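Putative NADH-flavin reductase (Streptococcus pneumoniae TIGR4, PDB 4R01) probably binds NAD(P)H in a Rossmann-fold domain and uses it to reduce flavin. Local coordinates at residues 24-29 and 194-199; 64-69 and 74-79; 104-107 and 111-114. One frame throughout, in Å; residues are numbered along the deposited sequence.

Interaction 1 of 3, residues 24-29 and 194-199; sequences RGHEVT and ELEKGH
The Arg24 side chain bends at CG (chi2 -77°), which curls its aliphatic part and its guanidinium group around Glu196 OE2. Glu196 is stretched out (chi2 172°) and reaches across to both Arg24 and His26. The two basic side chains meet at one oxygen, Glu196 OE2. Arg24 NH1 forms a salt bridge to Glu196 OE2 at 2.8 Å. The oxygen lies close to the guanidinium plane, but that plane stands nearly perpendicular to the carboxylate, so NH1 arrives from above the carboxylate. From the other face, His26 NE2 donates to Glu196 OE2 over 3.2 Å. This bond is almost straight (177°) and lies in the imidazole plane. Arg24 CD is also 3.4 Å from Glu196 OE2, so the chain lies close against the oxygen it binds. The two donors probably stabilise the negative charge on Glu196.

Both basic groups have further partners. Arg24 NE bridges to Glu20 and Arg24 NH1 to Asp193, while His26 ND1 is hydrogen-bonded to Met2 N. Gly25 ends the preceding helix in a Schellman motif, and the chain turns there between Arg24 and His26. The contact therefore ties the end of helix 12-24 and the residue just ahead of strand 27-32 to the last turn of helix 184-196. In that turn Leu195 packs on strands 3-7 and 61-64.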
loop_
_atom_site.group_PDB
_atom_site.type_symbol
_atom_site.label_atom_id
_atom_site.label_comp_id
_atom_site.label_asym_id
_atom_site.label_seq_id
_atom_site.Cartn_x
_atom_site.Cartn_y
_atom_site.Cartn_z
ATOM N N ARG A 24 28.559 19.315 16.776
ATOM C CA ARG A 24 29.394 19.581 15.610
ATOM C C ARG A 24 30.377 20.715 15.893
ATOM O O ARG A 24 31.403 20.839 15.227
ATOM C CB ARG A 24 28.532 19.922 14.391
ATOM C CG ARG A 24 27.505 18.862 14.009
ATOM C CD ARG A 24 28.128 17.686 13.277
ATOM N NE ARG A 24 27.115 16.732 12.831
ATOM C CZ ARG A 24 26.542 16.748 11.630
ATOM N NH1 ARG A 24 26.883 17.668 10.738
ATOM N NH2 ARG A 24 25.628 15.840 11.318
ATOM N N GLY A 25 30.052 21.547 16.880
ATOM C CA GLY A 25 30.949 22.606 17.311
ATOM C C GLY A 25 30.483 24.012 16.984
ATOM O O GLY A 25 31.191 24.982 17.253
ATOM N N HIS A 26 29.295 24.129 16.400
ATOM C CA HIS A 26 28.745 25.434 16.045
ATOM C C HIS A 26 28.233 26.165 17.281
ATOM O O HIS A 26 27.854 25.534 18.266
ATOM C CB HIS A 26 27.616 25.278 15.025
ATOM C CG HIS A 26 27.982 24.437 13.843
ATOM N ND1 HIS A 26 28.590 24.954 12.721
ATOM C CD2 HIS A 26 27.820 23.114 13.607
ATOM C CE1 HIS A 26 28.793 23.985 11.846
ATOM N NE2 HIS A 26 28.336 22.858 12.359
ATOM N N GLU A 27 28.225 27.496 17.234
ATOM C CA GLU A 27 27.642 28.272 18.324
ATOM C C GLU A 27 26.168 28.555 18.033
ATOM O O GLU A 27 25.820 29.260 17.083
ATOM C CB GLU A 27 28.432 29.569 18.572
ATOM C CG GLU A 27 28.525 30.551 17.409
ATOM C CD GLU A 27 29.301 31.809 17.777
ATOM O OE1 GLU A 27 28.884 32.517 18.719
ATOM O OE2 GLU A 27 30.328 32.094 17.124
ATOM N N VAL A 28 25.302 27.978 18.859
ATOM C CA VAL A 28 23.872 27.982 18.593
ATOM C C VAL A 28 23.108 28.910 19.532
ATOM O O VAL A 28 23.241 28.829 20.754
ATOM C CB VAL A 28 23.285 26.557 18.708
ATOM C CG1 VAL A 28 21.818 26.546 18.305
ATOM C CG2 VAL A 28 24.082 25.587 17.849
ATOM N N THR A 29 22.310 29.793 18.944
ATOM C CA THR A 29 21.405 30.641 19.702
ATOM C C THR A 29 20.005 30.050 19.668
ATOM O O THR A 29 19.463 29.785 18.595
ATOM C CB THR A 29 21.363 32.078 19.146
ATOM O OG1 THR A 29 22.640 32.703 19.326
ATOM C CG2 THR A 29 20.299 32.896 19.861
ATOM N N GLU A 194 23.228 19.471 5.591
ATOM C CA GLU A 194 22.842 20.433 4.567
ATOM C C GLU A 194 23.292 21.843 4.960
ATOM O O GLU A 194 23.417 22.726 4.115
ATOM C CB GLU A 194 21.325 20.379 4.335
ATOM C CG GLU A 194 20.772 21.438 3.388
ATOM C CD GLU A 194 21.329 21.325 1.981
ATOM O OE1 GLU A 194 21.611 20.190 1.537
ATOM O OE2 GLU A 194 21.493 22.374 1.322
ATOM N N LEU A 195 23.549 22.051 6.248
ATOM C CA LEU A 195 24.063 23.335 6.718
ATOM C C LEU A 195 25.561 23.432 6.473
ATOM O O LEU A 195 26.057 24.450 5.994
ATOM C CB LEU A 195 23.758 23.532 8.203
ATOM C CG LEU A 195 22.308 23.884 8.517
ATOM C CD1 LEU A 195 22.081 23.907 10.015
ATOM C CD2 LEU A 195 21.963 25.227 7.897
ATOM N N GLU A 196 26.274 22.363 6.799
ATOM C CA GLU A 196 27.714 22.302 6.582
ATOM C C GLU A 196 28.062 22.126 5.103
ATOM O O GLU A 196 28.894 22.855 4.550
ATOM C CB GLU A 196 28.315 21.160 7.407
ATOM C CG GLU A 196 28.323 21.401 8.910
ATOM C CD GLU A 196 28.737 20.165 9.686
ATOM O OE1 GLU A 196 29.449 19.319 9.108
ATOM O OE2 GLU A 196 28.324 20.018 10.857
ATOM N N LYS A 197 27.421 21.153 4.463
ATOM C CA LYS A 197 27.709 20.821 3.065
ATOM C C LYS A 197 26.464 21.052 2.196
ATOM O O LYS A 197 25.847 20.101 1.700
ATOM C CB LYS A 197 28.178 19.373 2.959
ATOM C CG LYS A 197 29.001 18.901 4.158
ATOM C CD LYS A 197 30.479 18.723 3.842
ATOM C CE LYS A 197 30.758 17.261 3.543
ATOM N NZ LYS A 197 32.123 16.825 3.930
ATOM N N GLY A 198 26.053 22.292 2.050
ATOM C CA GLY A 198 24.740 22.502 1.508
ATOM C C GLY A 198 24.655 22.983 0.108
ATOM O O GLY A 198 24.916 24.117 -0.189
ATOM N N HIS A 199 24.255 22.092 -0.764
ATOM C CA HIS A 199 23.970 22.460 -2.116
ATOM C C HIS A 199 22.760 23.341 -2.287
ATOM O O HIS A 199 22.813 24.336 -2.969
ATOM C CB HIS A 199 23.796 21.182 -2.943
ATOM C CG HIS A 199 24.994 20.293 -2.921
ATOM N ND1 HIS A 199 26.124 20.549 -3.666
ATOM C CD2 HIS A 199 25.258 19.174 -2.214
ATOM C CE1 HIS A 199 27.027 19.618 -3.427
ATOM N NE2 HIS A 199 26.525 18.772 -2.549
#

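Interaction 2 of 3, residues 64-69 and 74-79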
loop_
_atom_site.group_PDB
_atom_site.type_symbol
_atom_site.label_atom_id
_atom_site.label_comp_id
_atom_site.label_asym_id
_atom_site.label_seq_id
_atom_site.Cartn_x
_atom_site.Cartn_y
_atom_site.Cartn_z
ATOM N N SER A 64 14.147 27.219 11.422
ATOM C CA SER A 64 12.859 27.274 12.094
ATOM C C SER A 64 12.276 25.880 12.285
ATOM O O SER A 64 11.988 25.169 11.321
ATOM C CB SER A 64 11.877 28.150 11.318
ATOM O OG SER A 64 10.600 28.125 11.928
ATOM N N ALA A 65 12.119 25.497 13.547
ATOM C CA ALA A 65 11.484 24.241 13.908
ATOM C C ALA A 65 10.130 24.540 14.533
ATOM O O ALA A 65 9.646 23.800 15.386
ATOM C CB ALA A 65 12.360 23.451 14.866
ATOM N N PHE A 66 9.531 25.643 14.096
ATOM C CA PHE A 66 8.253 26.101 14.625
ATOM C C PHE A 66 7.141 25.080 14.407
ATOM O O PHE A 66 6.966 24.556 13.305
ATOM C CB PHE A 66 7.872 27.441 13.988
ATOM C CG PHE A 66 6.511 27.941 14.385
ATOM C CD1 PHE A 66 6.307 28.530 15.621
ATOM C CD2 PHE A 66 5.437 27.831 13.516
ATOM C CE1 PHE A 66 5.056 28.994 15.988
ATOM C CE2 PHE A 66 4.183 28.291 13.877
ATOM C CZ PHE A 66 3.993 28.874 15.116
ATOM N N GLY A 67 6.397 24.800 15.472
ATOM C CA GLY A 67 5.258 23.904 15.404
ATOM C C GLY A 67 4.051 24.502 16.100
ATOM O O GLY A 67 4.143 24.938 17.248
ATOM N N ALA A 68 2.918 24.526 15.405
ATOM C CA ALA A 68 1.701 25.130 15.939
ATOM C C ALA A 68 1.193 24.397 17.178
ATOM O O ALA A 68 0.927 23.195 17.139
ATOM C CB ALA A 68 0.625 25.168 14.874
ATOM N N TYR A 69 1.054 25.140 18.272
ATOM C CA TYR A 69 0.629 24.581 19.551
ATOM C C TYR A 69 -0.847 24.184 19.532
ATOM O O TYR A 69 -1.234 23.182 20.135
ATOM C CB TYR A 69 0.904 25.587 20.674
ATOM C CG TYR A 69 0.427 25.163 22.047
ATOM C CD1 TYR A 69 1.129 24.220 22.788
ATOM C CD2 TYR A 69 -0.707 25.729 22.615
ATOM C CE1 TYR A 69 0.701 23.840 24.049
ATOM C CE2 TYR A 69 -1.141 25.355 23.872
ATOM C CZ TYR A 69 -0.434 24.411 24.585
ATOM O OH TYR A 69 -0.865 24.038 25.838
ATOM N N LEU A 74 -2.614 26.928 13.516
ATOM C CA LEU A 74 -1.941 26.339 12.358
ATOM C C LEU A 74 -1.637 27.340 11.227
ATOM O O LEU A 74 -0.606 27.208 10.566
ATOM C CB LEU A 74 -2.766 25.172 11.804
ATOM C CG LEU A 74 -2.744 23.868 12.606
ATOM C CD1 LEU A 74 -3.766 22.892 12.060
ATOM C CD2 LEU A 74 -1.362 23.240 12.599
ATOM N N PRO A 75 -2.520 28.337 10.990
ATOM C CA PRO A 75 -2.147 29.326 9.968
ATOM C C PRO A 75 -0.881 30.135 10.274
ATOM O O PRO A 75 -0.406 30.850 9.392
ATOM C CB PRO A 75 -3.365 30.253 9.926
ATOM C CG PRO A 75 -4.494 29.387 10.308
ATOM C CD PRO A 75 -3.947 28.461 11.354
ATOM N N LEU A 76 -0.346 30.027 11.486
ATOM C CA LEU A 76 0.852 30.775 11.855
ATOM C C LEU A 76 2.092 30.272 11.119
ATOM O O LEU A 76 3.115 30.959 11.079
ATOM C CB LEU A 76 1.083 30.711 13.365
ATOM C CG LEU A 76 0.090 31.501 14.217
ATOM C CD1 LEU A 76 0.405 31.332 15.693
ATOM C CD2 LEU A 76 0.103 32.968 13.824
ATOM N N HIS A 77 2.000 29.075 10.546
ATOM C CA HIS A 77 3.082 28.541 9.726
ATOM C C HIS A 77 3.345 29.458 8.539
ATOM O O HIS A 77 4.495 29.756 8.214
ATOM C CB HIS A 77 2.758 27.127 9.235
ATOM C CG HIS A 77 2.993 26.060 10.259
ATOM N ND1 HIS A 77 1.998 25.597 11.093
ATOM C CD2 HIS A 77 4.108 25.368 10.584
ATOM C CE1 HIS A 77 2.492 24.664 11.887
ATOM N NE2 HIS A 77 3.771 24.506 11.600
ATOM N N SER A 78 2.271 29.907 7.898
ATOM C CA SER A 78 2.386 30.804 6.759
ATOM C C SER A 78 2.848 32.184 7.203
ATOM O O SER A 78 3.714 32.789 6.572
ATOM C CB SER A 78 1.054 30.910 6.014
ATOM O OG SER A 78 0.717 29.680 5.398
ATOM N N LYS A 79 2.271 32.674 8.296
ATOM C CA LYS A 79 2.614 34.000 8.798
ATOM C C LYS A 79 4.080 34.057 9.211
ATOM O O LYS A 79 4.723 35.098 9.085
ATOM C CB LYS A 79 1.715 34.387 9.973
ATOM C CG LYS A 79 1.734 35.873 10.297
ATOM C CD LYS A 79 1.040 36.168 11.617
ATOM C CE LYS A 79 1.065 37.659 11.933
ATOM N NZ LYS A 79 0.817 37.939 13.376
#
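A beta-alpha-beta crossover of the Rossmann fold leads from strand 61-64 through helix 76-88 to strand 94-98, and this contact lies in its first connection. The loop 64-69 packs against the beginning of the helix. Phe66 and His77 form an edge-to-face (T-shaped) pair. The Phe66 edge, at CD2, sits over one face of the imidazole. The ring centroids are 5.3 Å apart and the planes are at 65°. A chi1 of 175° turns the Phe66 ring away from its own backbone N and toward the helix, where Phe66 CZ lies 3.9 Å from Leu76 CB.

The imidazole is held by its own segment. His77 ND1 donates to Leu74 O at 3.1 Å, in the carbonyl plane and on a lone pair. His77 N also donates to Leu74 O, so one carbonyl fixes both the backbone and the ring. Ala68 CB then fits between two groups, 3.6 Å from His77 CE1 and 3.6 Å from Leu74 CD2. Leu74 also packs on Pro126 and Leu127 of helix 125-138. Such a loop at the C-terminal end of a parallel strand is typical of the side of a Rossmann fold where dinucleotides bind.

Interaction 3 of 3, residues 104-107 and 111-114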
loop_
_atom_site.group_PDB
_atom_site.type_symbol
_atom_site.label_atom_id
_atom_site.label_comp_id
_atom_site.label_asym_id
_atom_site.label_seq_id
_atom_site.Cartn_x
_atom_site.Cartn_y
_atom_site.Cartn_z
ATOM N N LEU A 104 5.127 16.341 -0.412
ATOM C CA LEU A 104 5.963 15.631 -1.372
ATOM C C LEU A 104 5.134 15.193 -2.573
ATOM O O LEU A 104 3.996 14.751 -2.421
ATOM C CB LEU A 104 6.629 14.420 -0.713
ATOM C CG LEU A 104 7.726 14.742 0.304
ATOM C CD1 LEU A 104 8.059 13.527 1.159
ATOM C CD2 LEU A 104 8.972 15.264 -0.404
ATOM N N TYR A 105 5.704 15.329 -3.767
ATOM C CA TYR A 105 5.046 14.877 -4.991
ATOM C C TYR A 105 5.092 13.356 -5.108
ATOM O O TYR A 105 6.075 12.725 -4.720
ATOM C CB TYR A 105 5.697 15.514 -6.221
ATOM C CG TYR A 105 5.585 17.020 -6.269
ATOM C CD1 TYR A 105 4.473 17.634 -6.828
ATOM C CD2 TYR A 105 6.593 17.828 -5.759
ATOM C CE1 TYR A 105 4.367 19.012 -6.879
ATOM C CE2 TYR A 105 6.495 19.206 -5.803
ATOM C CZ TYR A 105 5.381 19.794 -6.365
ATOM O OH TYR A 105 5.282 21.166 -6.411
ATOM N N ILE A 106 4.029 12.774 -5.653
ATOM C CA ILE A 106 3.924 11.323 -5.765
ATOM C C ILE A 106 4.818 10.742 -6.864
ATOM O O ILE A 106 5.255 9.595 -6.766
ATOM C CB ILE A 106 2.469 10.888 -6.031
ATOM C CG1 ILE A 106 1.959 11.502 -7.332
ATOM C CG2 ILE A 106 1.570 11.293 -4.878
ATOM C CD1 ILE A 106 0.593 11.026 -7.721
ATOM N N ASP A 107 5.091 11.526 -7.904
ATOM C CA ASP A 107 5.928 11.049 -9.005
ATOM C C ASP A 107 6.544 12.190 -9.811
ATOM O O ASP A 107 6.408 13.363 -9.455
ATOM C CB ASP A 107 5.124 10.124 -9.930
ATOM C CG ASP A 107 3.829 10.753 -10.420
ATOM O OD1 ASP A 107 3.855 11.908 -10.888
ATOM O OD2 ASP A 107 2.779 10.085 -10.336
ATOM N N THR A 111 2.313 16.637 -10.418
ATOM C CA THR A 111 0.987 17.236 -10.501
ATOM C C THR A 111 0.220 17.037 -9.198
ATOM O O THR A 111 -0.554 17.897 -8.783
ATOM C CB THR A 111 0.169 16.641 -11.661
ATOM O OG1 THR A 111 -0.017 15.237 -11.447
ATOM C CG2 THR A 111 0.886 16.857 -12.987
ATOM N N THR A 112 0.450 15.897 -8.556
ATOM C CA THR A 112 -0.258 15.540 -7.333
ATOM C C THR A 112 0.717 15.316 -6.176
ATOM O O THR A 112 1.798 14.760 -6.361
ATOM C CB THR A 112 -1.120 14.273 -7.542
ATOM O OG1 THR A 112 -2.059 14.501 -8.600
ATOM C CG2 THR A 112 -1.877 13.912 -6.276
ATOM N N ARG A 113 0.312 15.712 -4.992
ATOM C CA ARG A 113 1.104 15.580 -3.800
ATOM C C ARG A 113 0.428 14.662 -2.821
ATOM O O ARG A 113 -0.736 14.516 -2.873
ATOM C CB ARG A 113 1.334 16.938 -3.185
ATOM C CG ARG A 113 2.197 17.814 -4.055
ATOM C CD ARG A 113 2.312 19.246 -3.587
ATOM N NE ARG A 113 1.067 19.780 -3.106
ATOM C CZ ARG A 113 0.928 21.019 -2.694
ATOM N NH1 ARG A 113 1.948 21.830 -2.700
ATOM N NH2 ARG A 113 -0.226 21.446 -2.266
ATOM N N LEU A 114 1.166 14.115 -1.876
ATOM C CA LEU A 114 0.709 13.051 -0.989
ATOM C C LEU A 114 -0.503 13.478 -0.228
ATOM O O LEU A 114 -1.374 12.705 0.068
ATOM C CB LEU A 114 1.779 12.698 0.016
ATOM C CG LEU A 114 2.619 11.499 -0.279
ATOM C CD1 LEU A 114 3.117 11.603 -1.685
ATOM C CD2 LEU A 114 3.801 11.481 0.645
#
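Tyr105 and Arg113 face each other as a non-hydrogen-bonded pair in a single antiparallel beta bridge, with Tyr105 CA and Arg113 CA 4.2 Å apart. The bridge lies within the long connection between strand 94-98 and helix 125-138. Two backbone bonds flank the pair. Leu114 N donates to Leu104 O at 3.0 Å, and Ile106 N donates to Thr112 O at 3.1 Å. The Arg113 and Tyr105 side chains run alongside each other in the same direction. Arg113 CG makes an off-centre CH-pi contact with the ring, 3.6 Å from Tyr105 CD1, and Arg113 CD follows over the same face.

Ile106 meets its neighbours with two branches. A chi1 of 60° tucks CG1 in between the two backbone branches. That branch carries Ile106 CD1 to 3.7 Å from Thr112 CB. The other branch puts Ile106 CG2 3.6 Å from Leu114 CD1, and the Ile106 and Leu114 side chains pass each other pointing opposite ways.

Further out, Arg113 NH1 forms a salt bridge with Asp136 of helix 125-138. The Tyr105 backbone bonds to Glu170 and Phe172, and Leu104 packs on strand 203-209. This bridged loop also meets other subunits. Leu114 touches Pro118 of the second subunit and Glu123 of the third. Ile106 packs on Thr112 of the second subunit, and Thr112 OG1 is hydrogen-bonded to Thr112 OG1 of that same subunit.

Interactions 2 and 3 both lie inside the chain loop closed by interaction 1, and they follow one another in sequence. None touches another. Interaction 1 lies on the opposite side of the chain's centre from the other two, with its centre about 23 Å from that of interaction 2 and about 30 Å from that of interaction 3. Nearest atoms of interactions 2 and 3 are about 11 Å apart. Helix 125-138 connects them, since it packs on Leu74 and receives the Arg113 salt bridge. Interaction 2 is at the strand ends where a Rossmann fold usually holds its dinucleotide, interaction 1 is at a strand start, and interaction 3 meets other subunits.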